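Side-chain contacts in predicted acetyltransferase (Clostridium acetobutylicum, PDB 3MGD), which binds acetyl-CoA and, as a member of the GNAT family, probably transfers its acetyl group to an acceptor not yet identified: residues 53-58 with 63-68; 89-92 with 96-99; 104-109 with 130-135. All coordinates share one frame; numbering follows the deposited sequence.

How the interactions relate
From the N terminus, interaction 1 comes first: strands 51-58 and 61-72 pair as a beta hairpin, with four residues between 53-58 and 63-68, two of them already strand. Strand 83-92 then lies beside strand 61-72, and interaction 2 closes the next small loop, from the end of that strand at 89-92 to 96-99, just before helix 101-115. Interaction 3 spans a longer excursion through strand 120-124 and joins helix 101-115 to helix 129-136. The three follow one another without nesting or crossing. Met105 packs back on the hairpin, Met90 touches Leu106 and Tyr133, and interactions 2 and 3 both touch acetyl-CoA.

Interaction 1. Residues 53-58 with 63-68; sequences EWIAEE and IATAAI
Glu53 starts the pairing by laying its side chain over Ala67 and on toward Thr65. With CG anti to the backbone N (chi1 175°), the chain runs across the neighbouring strand: OE2 comes 3.5 Å from Ala67 CB, and OE1 stands 3.5 Å from Thr65 CB. These are contacts with carbon; the polar partner of OE2 is Asn89 ND2, on strand 83-92; the backbone O of Asn89 accepts from Thr65 OG1. Trp54 exchanges two backbone bonds with Ala66, Trp54 N to Ala66 O at 2.8 Å and Ala66 N to Trp54 O at 3.1 Å. Its indole turns away from Ala66, makes a cation-pi contact with Arg108 and hydrogen-bonds Glu112 through NE1. The two strands are the antiparallel arms of a beta hairpin inside the central sheet of the GNAT fold, and helix 101-115 covers the face that carries Trp54, Ala64 and Ala66. Ile55, opposite Thr65 in a non-hydrogen-bonded pair, lies on the other face with Glu53 and Ala67; its side chain leads off toward Arg5 on strand 3-6. At Ala56 the regular pairing breaks into a classic beta bulge. Ala56 N still donates to Ala64 O, 2.9 Å away, but Ala56 O faces two residues: it takes a 2.7 Å bond from Ile63 N and a weak one from Ala64 N. The methyl groups Ala56 CB and Ala64 CB pack at 4.1 Å. Glu57 points away from 63-68 and forms a salt bridge with Arg5. At the end of the segment, Glu58 CB rests 4.0 Å from Ile63 CG1.

Interaction 2. Residues 89-92 with 96-99; sequences NMYT and SRGN. With ACO (acetyl coenzyme *a), chain C.
Arg97 grips the carbonyl of Thr92 with its guanidinium group. The stronger hydrogen bond runs from Arg97 NE to Thr92 O, 2.7 Å long (159° at the hydrogen), and the oxygen lies almost in the guanidinium plane; NH2 adds a weak second bond to it. The extended chain from CG to NE spans the gap to this carbonyl. A salt bridge from NH2 to Asp25 secures the far end. The guanidinium edge also makes a close contact with the Tyr91 ring, Arg97 NH2 coming 3.4 Å from Tyr91 CE1 with the two planes nearly perpendicular (87°). The non-polar touches are made by Thr92: with OG1 beside the backbone nitrogen (chi1 -63°), CG2 falls anti to that nitrogen and meets Ser96 CB and Arg97 CG, each at 3.9 Å. Strand 83-92 and the loop after it are the coenzyme-binding core of the GNAT fold: the strand edge receives the pantetheine arm, and the loop leads to the start of helix 101-115, where the pyrophosphate is held. A further set of bonds goes to acetyl-CoA. The coenzyme adds itself to the strand edge as an extra strand would, its N4P donating to Met90 O at 2.6 Å and its O9P accepting from Thr92 N at 2.9 Å. C9P of this arm lies over one face of the Arg97 guanidinium. At the pyrophosphate, Gly98 N donates to O4A, 2.9 Å away, and Thr92 OG1 lies within hydrogen-bonding distance of both O5A and O6A. Gly100 N and Ala102 N also hydrogen-bond the coenzyme, probably at the pyrophosphate.

Interaction 3. Residues 104-109 with 130-135; sequences GMLDRL and RPVYKK. With ACO (acetyl coenzyme *a), chain C.
Leu106 and Tyr133 meet at the heart of this helix-to-helix contact, their side chains crossing at about a right angle. The touch is purely apolar. Leu106 CD1 lies at the edge of the tyrosine ring, in its plane, 3.9 Å from CD1 of Tyr133, while the other methyl, Leu106 CD2, comes 4.1 Å from Tyr133 CE1. Val132 extends the patch: its CG1 branch, anti to the backbone nitrogen (chi1 -176°), packs 4.2 Å from Leu106 CD1. No hydrogen bond links the two helical segments, and all three of these residues are buried. Leu106 also leans on Ile87 and Met90 of strand 83-92, and Met90 touches Tyr133 too, so the sheet backs the contact between helices 101-115 and 129-136. A leucine of the second subunit, Leu145, packs against Tyr133 as well.

Of the two segments, 130-135 is the one that meets the coenzyme. The second branch of Val132, CG2, rests 3.8 Å from C5B of acetyl-CoA. The phenol of Tyr133 reaches the thioester: Tyr133 OH stands 3.3 Å from acetyl-CoA C, the carbonyl carbon of the acetyl group, and the methyl CH3 lies obliquely to the ring. The one hydrogen bond from this segment to the coenzyme comes from Lys135, whose extended chain takes NZ to the ribose oxygen O2B at 3.0 Å. A tyrosine on this helix beside the acetyl thioester is a familiar feature of GNAT active sites, where it often serves as the general acid; the position of Tyr133 is consistent with that role.

Interaction 1. Residues 53-58 with 63-68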
loop_
_atom_site.group_PDB
_atom_site.type_symbol
_atom_site.label_atom_id
_atom_site.label_comp_id
_atom_site.label_asym_id
_atom_site.label_seq_id
_atom_site.Cartn_x
_atom_site.Cartn_y
_atom_site.Cartn_z
ATOM N N GLU A 53 -1.082 7.147 15.519
ATOM C CA GLU A 53 -1.273 5.950 16.334
ATOM C C GLU A 53 -1.975 6.331 17.618
ATOM O O GLU A 53 -1.442 7.085 18.430
ATOM C CB GLU A 53 0.055 5.227 16.600
ATOM C CG GLU A 53 -0.067 4.021 17.567
ATOM C CD GLU A 53 0.880 2.867 17.233
ATOM O OE1 GLU A 53 1.050 1.975 18.098
ATOM O OE2 GLU A 53 1.462 2.845 16.122
ATOM N N TRP A 54 -3.199 5.837 17.771
ATOM C CA TRP A 54 -3.985 6.101 18.958
ATOM C C TRP A 54 -3.623 5.074 20.025
ATOM O O TRP A 54 -3.321 3.912 19.719
ATOM C CB TRP A 54 -5.479 6.022 18.643
ATOM C CG TRP A 54 -6.055 7.295 18.100
ATOM C CD1 TRP A 54 -6.160 7.665 16.785
ATOM C CD2 TRP A 54 -6.611 8.365 18.868
ATOM N NE1 TRP A 54 -6.756 8.910 16.693
ATOM C CE2 TRP A 54 -7.046 9.354 17.963
ATOM C CE3 TRP A 54 -6.797 8.577 20.241
ATOM C CZ2 TRP A 54 -7.631 10.545 18.387
ATOM C CZ3 TRP A 54 -7.381 9.756 20.660
ATOM C CH2 TRP A 54 -7.791 10.728 19.738
ATOM N N ILE A 55 -3.633 5.508 21.279
ATOM C CA ILE A 55 -3.400 4.582 22.382
ATOM C C ILE A 55 -4.495 4.695 23.440
ATOM O O ILE A 55 -5.054 5.764 23.663
ATOM C CB ILE A 55 -2.006 4.788 23.043
ATOM C CG1 ILE A 55 -1.982 6.046 23.896
ATOM C CG2 ILE A 55 -0.896 4.848 22.004
ATOM C CD1 ILE A 55 -0.638 6.286 24.539
ATOM N N ALA A 56 -4.811 3.572 24.065
ATOM C CA ALA A 56 -5.753 3.542 25.176
ATOM C C ALA A 56 -4.915 3.211 26.388
ATOM O O ALA A 56 -4.151 2.239 26.363
ATOM C CB ALA A 56 -6.802 2.477 24.956
ATOM N N GLU A 57 -5.021 4.035 27.424
ATOM C CA GLU A 57 -4.193 3.888 28.617
ATOM C C GLU A 57 -5.061 3.769 29.859
ATOM O O GLU A 57 -6.143 4.358 29.939
ATOM C CB GLU A 57 -3.308 5.115 28.817
ATOM C CG GLU A 57 -2.155 5.268 27.874
ATOM C CD GLU A 57 -1.356 6.512 28.193
ATOM O OE1 GLU A 57 -1.980 7.536 28.549
ATOM O OE2 GLU A 57 -0.108 6.463 28.097
ATOM N N GLU A 58 -4.568 3.013 30.830
ATOM C CA GLU A 58 -5.164 3.003 32.156
ATOM C C GLU A 58 -4.031 2.931 33.172
ATOM O O GLU A 58 -3.079 2.175 32.989
ATOM C CB GLU A 58 -6.122 1.822 32.297
ATOM C CG GLU A 58 -6.911 1.828 33.595
ATOM C CD GLU A 58 -8.143 0.951 33.529
ATOM O OE1 GLU A 58 -8.071 -0.139 32.918
ATOM O OE2 GLU A 58 -9.183 1.354 34.089
ATOM N N ILE A 63 -3.087 -0.130 27.246
ATOM C CA ILE A 63 -4.007 -1.244 27.110
ATOM C C ILE A 63 -4.205 -1.648 25.648
ATOM O O ILE A 63 -4.339 -2.834 25.332
ATOM C CB ILE A 63 -5.383 -0.861 27.681
ATOM C CG1 ILE A 63 -5.269 -0.553 29.172
ATOM C CG2 ILE A 63 -6.398 -1.965 27.439
ATOM C CD1 ILE A 63 -4.816 -1.741 29.994
ATOM N N ALA A 64 -4.257 -0.658 24.756
ATOM C CA ALA A 64 -4.461 -0.943 23.337
ATOM C C ALA A 64 -3.787 0.109 22.455
ATOM O O ALA A 64 -3.542 1.237 22.881
ATOM C CB ALA A 64 -5.945 -1.044 23.014
ATOM N N THR A 65 -3.460 -0.285 21.235
ATOM C CA THR A 65 -2.988 0.660 20.237
ATOM C C THR A 65 -3.757 0.415 18.943
ATOM O O THR A 65 -4.371 -0.638 18.767
ATOM C CB THR A 65 -1.497 0.456 19.921
ATOM O OG1 THR A 65 -1.293 -0.860 19.383
ATOM C CG2 THR A 65 -0.639 0.631 21.175
ATOM N N ALA A 66 -3.703 1.390 18.035
ATOM C CA ALA A 66 -4.305 1.258 16.704
ATOM C C ALA A 66 -3.757 2.395 15.862
ATOM O O ALA A 66 -3.768 3.543 16.304
ATOM C CB ALA A 66 -5.811 1.366 16.795
ATOM N N ALA A 67 -3.256 2.098 14.670
ATOM C CA ALA A 67 -2.682 3.180 13.846
ATOM C C ALA A 67 -3.256 3.230 12.443
ATOM O O ALA A 67 -3.814 2.250 11.938
ATOM C CB ALA A 67 -1.159 3.082 13.779
ATOM N N ILE A 68 -3.102 4.388 11.810
ATOM C CA ILE A 68 -3.457 4.522 10.409
ATOM C C ILE A 68 -2.308 5.260 9.754
ATOM O O ILE A 68 -1.820 6.258 10.298
ATOM C CB ILE A 68 -4.822 5.241 10.209
ATOM C CG1 ILE A 68 -5.231 5.248 8.733
ATOM C CG2 ILE A 68 -4.815 6.660 10.825
ATOM C CD1 ILE A 68 -6.704 5.529 8.509
#

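Interaction 2. Residues 89-92 with 96-99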
loop_
_atom_site.group_PDB
_atom_site.type_symbol
_atom_site.label_atom_id
_atom_site.label_comp_id
_atom_site.label_asym_id
_atom_site.label_seq_id
_atom_site.Cartn_x
_atom_site.Cartn_y
_atom_site.Cartn_z
ATOM N N ASN A 89 -0.838 -1.823 13.296
ATOM C CA ASN A 89 -0.441 -1.677 14.681
ATOM C C ASN A 89 -1.616 -1.762 15.635
ATOM O O ASN A 89 -1.665 -1.037 16.620
ATOM C CB ASN A 89 0.311 -0.359 14.904
ATOM C CG ASN A 89 1.630 -0.313 14.168
ATOM O OD1 ASN A 89 2.061 -1.305 13.591
ATOM N ND2 ASN A 89 2.265 0.856 14.160
HETATM N N MSE A 90 -2.578 -2.626 15.341
HETATM C CA MSE A 90 -3.673 -2.800 16.271
HETATM C C MSE A 90 -3.390 -3.928 17.258
HETATM O O MSE A 90 -3.053 -5.051 16.890
HETATM C CB MSE A 90 -4.994 -3.003 15.541
HETATM C CG MSE A 90 -5.373 -1.744 14.731
HETATM SE SE MSE A 90 -7.182 -1.871 14.092
HETATM C CE MSE A 90 -8.120 -1.829 15.806
ATOM N N TYR A 91 -3.539 -3.604 18.529
ATOM C CA TYR A 91 -3.262 -4.565 19.587
ATOM C C TYR A 91 -4.129 -4.188 20.770
ATOM O O TYR A 91 -4.252 -3.013 21.112
ATOM C CB TYR A 91 -1.775 -4.551 19.968
ATOM C CG TYR A 91 -1.459 -5.580 21.043
ATOM C CD1 TYR A 91 -1.227 -6.906 20.712
ATOM C CD2 TYR A 91 -1.426 -5.224 22.378
ATOM C CE1 TYR A 91 -0.953 -7.866 21.705
ATOM C CE2 TYR A 91 -1.163 -6.165 23.370
ATOM C CZ TYR A 91 -0.925 -7.479 23.032
ATOM O OH TYR A 91 -0.663 -8.401 24.044
ATOM N N THR A 92 -4.794 -5.182 21.344
ATOM C CA THR A 92 -5.484 -4.997 22.605
ATOM C C THR A 92 -4.937 -6.033 23.605
ATOM O O THR A 92 -4.796 -7.213 23.264
ATOM C CB THR A 92 -7.011 -5.206 22.473
ATOM O OG1 THR A 92 -7.570 -4.222 21.597
ATOM C CG2 THR A 92 -7.680 -5.095 23.871
ATOM N N SER A 96 -8.188 -7.670 28.122
ATOM C CA SER A 96 -9.102 -6.587 27.774
ATOM C C SER A 96 -9.845 -6.823 26.452
ATOM O O SER A 96 -10.649 -5.995 26.034
ATOM C CB SER A 96 -8.345 -5.254 27.682
ATOM O OG SER A 96 -7.988 -4.757 28.958
ATOM N N ARG A 97 -9.575 -7.945 25.795
ATOM C CA ARG A 97 -10.217 -8.236 24.517
ATOM C C ARG A 97 -11.713 -8.534 24.630
ATOM O O ARG A 97 -12.208 -8.861 25.707
ATOM C CB ARG A 97 -9.478 -9.379 23.825
ATOM C CG ARG A 97 -8.112 -8.940 23.332
ATOM C CD ARG A 97 -7.258 -10.086 22.800
ATOM N NE ARG A 97 -5.875 -9.627 22.659
ATOM C CZ ARG A 97 -4.847 -10.388 22.309
ATOM N NH1 ARG A 97 -5.029 -11.673 22.047
ATOM N NH2 ARG A 97 -3.636 -9.854 22.215
ATOM N N GLY A 98 -12.426 -8.415 23.515
ATOM C CA GLY A 98 -13.858 -8.684 23.480
ATOM C C GLY A 98 -14.746 -7.648 24.152
ATOM O O GLY A 98 -15.913 -7.919 24.445
ATOM N N ASN A 99 -14.195 -6.464 24.412
ATOM C CA ASN A 99 -14.972 -5.391 25.015
ATOM C C ASN A 99 -15.295 -4.279 24.014
ATOM O O ASN A 99 -15.946 -3.292 24.354
ATOM C CB ASN A 99 -14.271 -4.849 26.263
ATOM C CG ASN A 99 -14.346 -5.823 27.439
ATOM O OD1 ASN A 99 -15.427 -6.268 27.808
ATOM N ND2 ASN A 99 -13.196 -6.143 28.038
HETATM N N1A ACO C . -21.401 -6.632 21.679
HETATM C C2A ACO C . -21.168 -7.981 21.395
HETATM N N3A ACO C . -19.864 -8.425 21.070
HETATM C C4A ACO C . -18.772 -7.467 21.031
HETATM C C5A ACO C . -19.008 -6.085 21.322
HETATM C C6A ACO C . -20.289 -5.651 21.639
HETATM N N6A ACO C . -20.522 -4.252 21.933
HETATM N N7A ACO C . -17.761 -5.376 21.214
HETATM C C8A ACO C . -16.783 -6.297 20.868
HETATM N N9A ACO C . -17.407 -7.602 20.728
HETATM C C1B ACO C . -16.669 -8.831 20.490
HETATM C C2B ACO C . -16.731 -8.972 18.960
HETATM O O2B ACO C . -17.939 -9.046 18.277
HETATM C C3B ACO C . -15.656 -10.005 18.704
HETATM O O3B ACO C . -15.996 -11.370 18.780
HETATM P P3B ACO C . -16.441 -12.229 17.513
HETATM O O7A ACO C . -17.236 -13.473 18.042
HETATM O O8A ACO C . -15.193 -12.701 16.736
HETATM O O9A ACO C . -17.323 -11.408 16.597
HETATM C C4B ACO C . -14.544 -9.498 19.686
HETATM O O4B ACO C . -15.305 -9.065 20.872
HETATM C C5B ACO C . -13.383 -8.617 19.268
HETATM O O5B ACO C . -13.795 -7.297 19.013
HETATM P P1A ACO C . -13.115 -6.081 19.759
HETATM O O1A ACO C . -13.359 -6.116 21.276
HETATM O O2A ACO C . -13.629 -4.800 19.106
HETATM O O3A ACO C . -11.577 -6.235 19.449
HETATM P P2A ACO C . -10.443 -6.391 20.557
HETATM O O4A ACO C . -10.555 -7.734 21.354
HETATM O O5A ACO C . -10.377 -5.177 21.441
HETATM O O6A ACO C . -9.076 -6.368 19.773
HETATM C CBP ACO C . -7.476 -7.392 18.259
HETATM C CCP ACO C . -8.934 -7.132 18.608
HETATM C CDP ACO C . -7.368 -8.012 16.875
HETATM C CEP ACO C . -6.757 -6.085 18.328
HETATM C CAP ACO C . -6.894 -8.396 19.308
HETATM O OAP ACO C . -7.523 -9.633 19.258
HETATM C C9P ACO C . -5.388 -8.496 19.326
HETATM O O9P ACO C . -4.672 -7.645 19.855
HETATM N N8P ACO C . -4.815 -9.667 18.697
HETATM C C7P ACO C . -3.364 -9.823 18.598
HETATM C C6P ACO C . -2.753 -8.799 17.714
HETATM C C5P ACO C . -3.496 -8.695 16.400
HETATM O O5P ACO C . -3.826 -9.709 15.785
HETATM N N4P ACO C . -3.836 -7.392 15.940
HETATM C C3P ACO C . -4.318 -7.162 14.600
HETATM C C2P ACO C . -3.283 -7.150 13.504
HETATM S S1P ACO C . -3.918 -6.708 11.905
HETATM C C ACO C . -4.017 -5.041 11.715
HETATM O O ACO C . -3.649 -4.306 12.619
HETATM C CH3 ACO C . -4.675 -4.483 10.515
#

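Interaction 3. Residues 104-109 with 130-135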
loop_
_atom_site.group_PDB
_atom_site.type_symbol
_atom_site.label_atom_id
_atom_site.label_comp_id
_atom_site.label_asym_id
_atom_site.label_seq_id
_atom_site.Cartn_x
_atom_site.Cartn_y
_atom_site.Cartn_z
ATOM N N GLY A 104 -13.912 0.325 18.590
ATOM C CA GLY A 104 -13.956 1.755 18.853
ATOM C C GLY A 104 -12.719 2.470 18.316
ATOM O O GLY A 104 -12.796 3.617 17.890
HETATM N N MSE A 105 -11.567 1.802 18.348
HETATM C CA MSE A 105 -10.358 2.361 17.731
HETATM C C MSE A 105 -10.560 2.556 16.230
HETATM O O MSE A 105 -10.146 3.573 15.670
HETATM C CB MSE A 105 -9.149 1.448 17.954
HETATM C CG MSE A 105 -8.573 1.470 19.350
HETATM SE SE MSE A 105 -7.854 3.228 19.790
HETATM C CE MSE A 105 -6.375 2.686 20.953
ATOM N N LEU A 106 -11.172 1.573 15.571
ATOM C CA LEU A 106 -11.460 1.697 14.139
ATOM C C LEU A 106 -12.265 2.972 13.864
ATOM O O LEU A 106 -12.016 3.653 12.877
ATOM C CB LEU A 106 -12.199 0.462 13.602
ATOM C CG LEU A 106 -11.380 -0.833 13.496
ATOM C CD1 LEU A 106 -12.263 -2.054 13.285
ATOM C CD2 LEU A 106 -10.361 -0.707 12.378
ATOM N N ASP A 107 -13.225 3.300 14.735
ATOM C CA ASP A 107 -13.992 4.542 14.561
ATOM C C ASP A 107 -13.064 5.752 14.578
ATOM O O ASP A 107 -13.216 6.670 13.765
ATOM C CB ASP A 107 -15.074 4.727 15.635
ATOM C CG ASP A 107 -16.200 3.703 15.537
ATOM O OD1 ASP A 107 -16.474 3.187 14.433
ATOM O OD2 ASP A 107 -16.835 3.431 16.576
ATOM N N ARG A 108 -12.112 5.769 15.514
ATOM C CA ARG A 108 -11.188 6.894 15.614
ATOM C C ARG A 108 -10.289 6.983 14.386
ATOM O O ARG A 108 -9.964 8.078 13.934
ATOM C CB ARG A 108 -10.325 6.804 16.875
ATOM C CG ARG A 108 -11.109 6.861 18.168
ATOM C CD ARG A 108 -10.157 6.882 19.359
ATOM N NE ARG A 108 -10.866 6.942 20.641
ATOM C CZ ARG A 108 -11.249 8.069 21.243
ATOM N NH1 ARG A 108 -11.005 9.259 20.690
ATOM N NH2 ARG A 108 -11.883 8.013 22.405
ATOM N N LEU A 109 -9.885 5.833 13.847
ATOM C CA LEU A 109 -9.015 5.832 12.671
ATOM C C LEU A 109 -9.754 6.297 11.424
ATOM O O LEU A 109 -9.207 7.029 10.612
ATOM C CB LEU A 109 -8.384 4.457 12.449
ATOM C CG LEU A 109 -7.458 3.996 13.584
ATOM C CD1 LEU A 109 -6.961 2.588 13.304
ATOM C CD2 LEU A 109 -6.293 4.944 13.786
ATOM N N ARG A 130 -9.305 -10.481 11.739
ATOM C CA ARG A 130 -10.177 -10.661 10.571
ATOM C C ARG A 130 -11.691 -10.534 10.839
ATOM O O ARG A 130 -12.366 -9.746 10.176
ATOM C CB ARG A 130 -9.852 -11.973 9.851
ATOM C CG ARG A 130 -10.472 -12.066 8.462
ATOM C CD ARG A 130 -10.197 -13.411 7.791
ATOM N NE ARG A 130 -10.759 -13.464 6.441
ATOM C CZ ARG A 130 -10.141 -13.019 5.349
ATOM N NH1 ARG A 130 -8.930 -12.482 5.426
ATOM N NH2 ARG A 130 -10.734 -13.113 4.169
ATOM N N PRO A 131 -12.220 -11.297 11.814
ATOM C CA PRO A 131 -13.641 -11.199 12.173
ATOM C C PRO A 131 -14.022 -9.807 12.683
ATOM O O PRO A 131 -15.160 -9.377 12.491
ATOM C CB PRO A 131 -13.798 -12.213 13.315
ATOM C CG PRO A 131 -12.523 -12.994 13.370
ATOM C CD PRO A 131 -11.468 -12.141 12.766
ATOM N N VAL A 132 -13.095 -9.118 13.344
ATOM C CA VAL A 132 -13.343 -7.736 13.769
ATOM C C VAL A 132 -13.545 -6.817 12.568
ATOM O O VAL A 132 -14.510 -6.044 12.515
ATOM C CB VAL A 132 -12.182 -7.196 14.635
ATOM C CG1 VAL A 132 -12.497 -5.795 15.137
ATOM C CG2 VAL A 132 -11.926 -8.135 15.802
ATOM N N TYR A 133 -12.634 -6.907 11.600
ATOM C CA TYR A 133 -12.710 -6.077 10.409
ATOM C C TYR A 133 -13.891 -6.479 9.520
ATOM O O TYR A 133 -14.546 -5.616 8.943
ATOM C CB TYR A 133 -11.389 -6.125 9.633
ATOM C CG TYR A 133 -10.205 -5.864 10.535
ATOM C CD1 TYR A 133 -10.258 -4.862 11.498
ATOM C CD2 TYR A 133 -9.046 -6.627 10.446
ATOM C CE1 TYR A 133 -9.187 -4.624 12.344
ATOM C CE2 TYR A 133 -7.975 -6.388 11.279
ATOM C CZ TYR A 133 -8.052 -5.389 12.234
ATOM O OH TYR A 133 -6.986 -5.142 13.086
ATOM N N LYS A 134 -14.157 -7.779 9.421
ATOM C CA LYS A 134 -15.314 -8.258 8.661
ATOM C C LYS A 134 -16.595 -7.706 9.268
ATOM O O LYS A 134 -17.467 -7.195 8.554
ATOM C CB LYS A 134 -15.365 -9.795 8.620
ATOM C CG LYS A 134 -14.369 -10.448 7.657
ATOM C CD LYS A 134 -14.503 -9.885 6.243
ATOM C CE LYS A 134 -13.538 -10.563 5.276
ATOM N NZ LYS A 134 -13.914 -11.977 4.984
ATOM N N LYS A 135 -16.708 -7.807 10.590
ATOM C CA LYS A 135 -17.875 -7.272 11.299
ATOM C C LYS A 135 -18.040 -5.780 11.030
ATOM O O LYS A 135 -19.162 -5.284 10.880
ATOM C CB LYS A 135 -17.799 -7.572 12.804
ATOM C CG LYS A 135 -18.996 -7.084 13.607
ATOM C CD LYS A 135 -18.767 -7.283 15.103
ATOM C CE LYS A 135 -20.038 -7.039 15.921
ATOM N NZ LYS A 135 -19.745 -6.853 17.379
HETATM N N1A ACO C . -21.401 -6.632 21.679
HETATM C C2A ACO C . -21.168 -7.981 21.395
HETATM N N3A ACO C . -19.864 -8.425 21.070
HETATM C C4A ACO C . -18.772 -7.467 21.031
HETATM C C5A ACO C . -19.008 -6.085 21.322
HETATM C C6A ACO C . -20.289 -5.651 21.639
HETATM N N6A ACO C . -20.522 -4.252 21.933
HETATM N N7A ACO C . -17.761 -5.376 21.214
HETATM C C8A ACO C . -16.783 -6.297 20.868
HETATM N N9A ACO C . -17.407 -7.602 20.728
HETATM C C1B ACO C . -16.669 -8.831 20.490
HETATM C C2B ACO C . -16.731 -8.972 18.960
HETATM O O2B ACO C . -17.939 -9.046 18.277
HETATM C C3B ACO C . -15.656 -10.005 18.704
HETATM O O3B ACO C . -15.996 -11.370 18.780
HETATM P P3B ACO C . -16.441 -12.229 17.513
HETATM O O7A ACO C . -17.236 -13.473 18.042
HETATM O O8A ACO C . -15.193 -12.701 16.736
HETATM O O9A ACO C . -17.323 -11.408 16.597
HETATM C C4B ACO C . -14.544 -9.498 19.686
HETATM O O4B ACO C . -15.305 -9.065 20.872
HETATM C C5B ACO C . -13.383 -8.617 19.268
HETATM O O5B ACO C . -13.795 -7.297 19.013
HETATM P P1A ACO C . -13.115 -6.081 19.759
HETATM O O1A ACO C . -13.359 -6.116 21.276
HETATM O O2A ACO C . -13.629 -4.800 19.106
HETATM O O3A ACO C . -11.577 -6.235 19.449
HETATM P P2A ACO C . -10.443 -6.391 20.557
HETATM O O4A ACO C . -10.555 -7.734 21.354
HETATM O O5A ACO C . -10.377 -5.177 21.441
HETATM O O6A ACO C . -9.076 -6.368 19.773
HETATM C CBP ACO C . -7.476 -7.392 18.259
HETATM C CCP ACO C . -8.934 -7.132 18.608
HETATM C CDP ACO C . -7.368 -8.012 16.875
HETATM C CEP ACO C . -6.757 -6.085 18.328
HETATM C CAP ACO C . -6.894 -8.396 19.308
HETATM O OAP ACO C . -7.523 -9.633 19.258
HETATM C C9P ACO C . -5.388 -8.496 19.326
HETATM O O9P ACO C . -4.672 -7.645 19.855
HETATM N N8P ACO C . -4.815 -9.667 18.697
HETATM C C7P ACO C . -3.364 -9.823 18.598
HETATM C C6P ACO C . -2.753 -8.799 17.714
HETATM C C5P ACO C . -3.496 -8.695 16.400
HETATM O O5P ACO C . -3.826 -9.709 15.785
HETATM N N4P ACO C . -3.836 -7.392 15.940
HETATM C C3P ACO C . -4.318 -7.162 14.600
HETATM C C2P ACO C . -3.283 -7.150 13.504
HETATM S S1P ACO C . -3.918 -6.708 11.905
HETATM C C ACO C . -4.017 -5.041 11.715
HETATM O O ACO C . -3.649 -4.306 12.619
HETATM C CH3 ACO C . -4.675 -4.483 10.515
#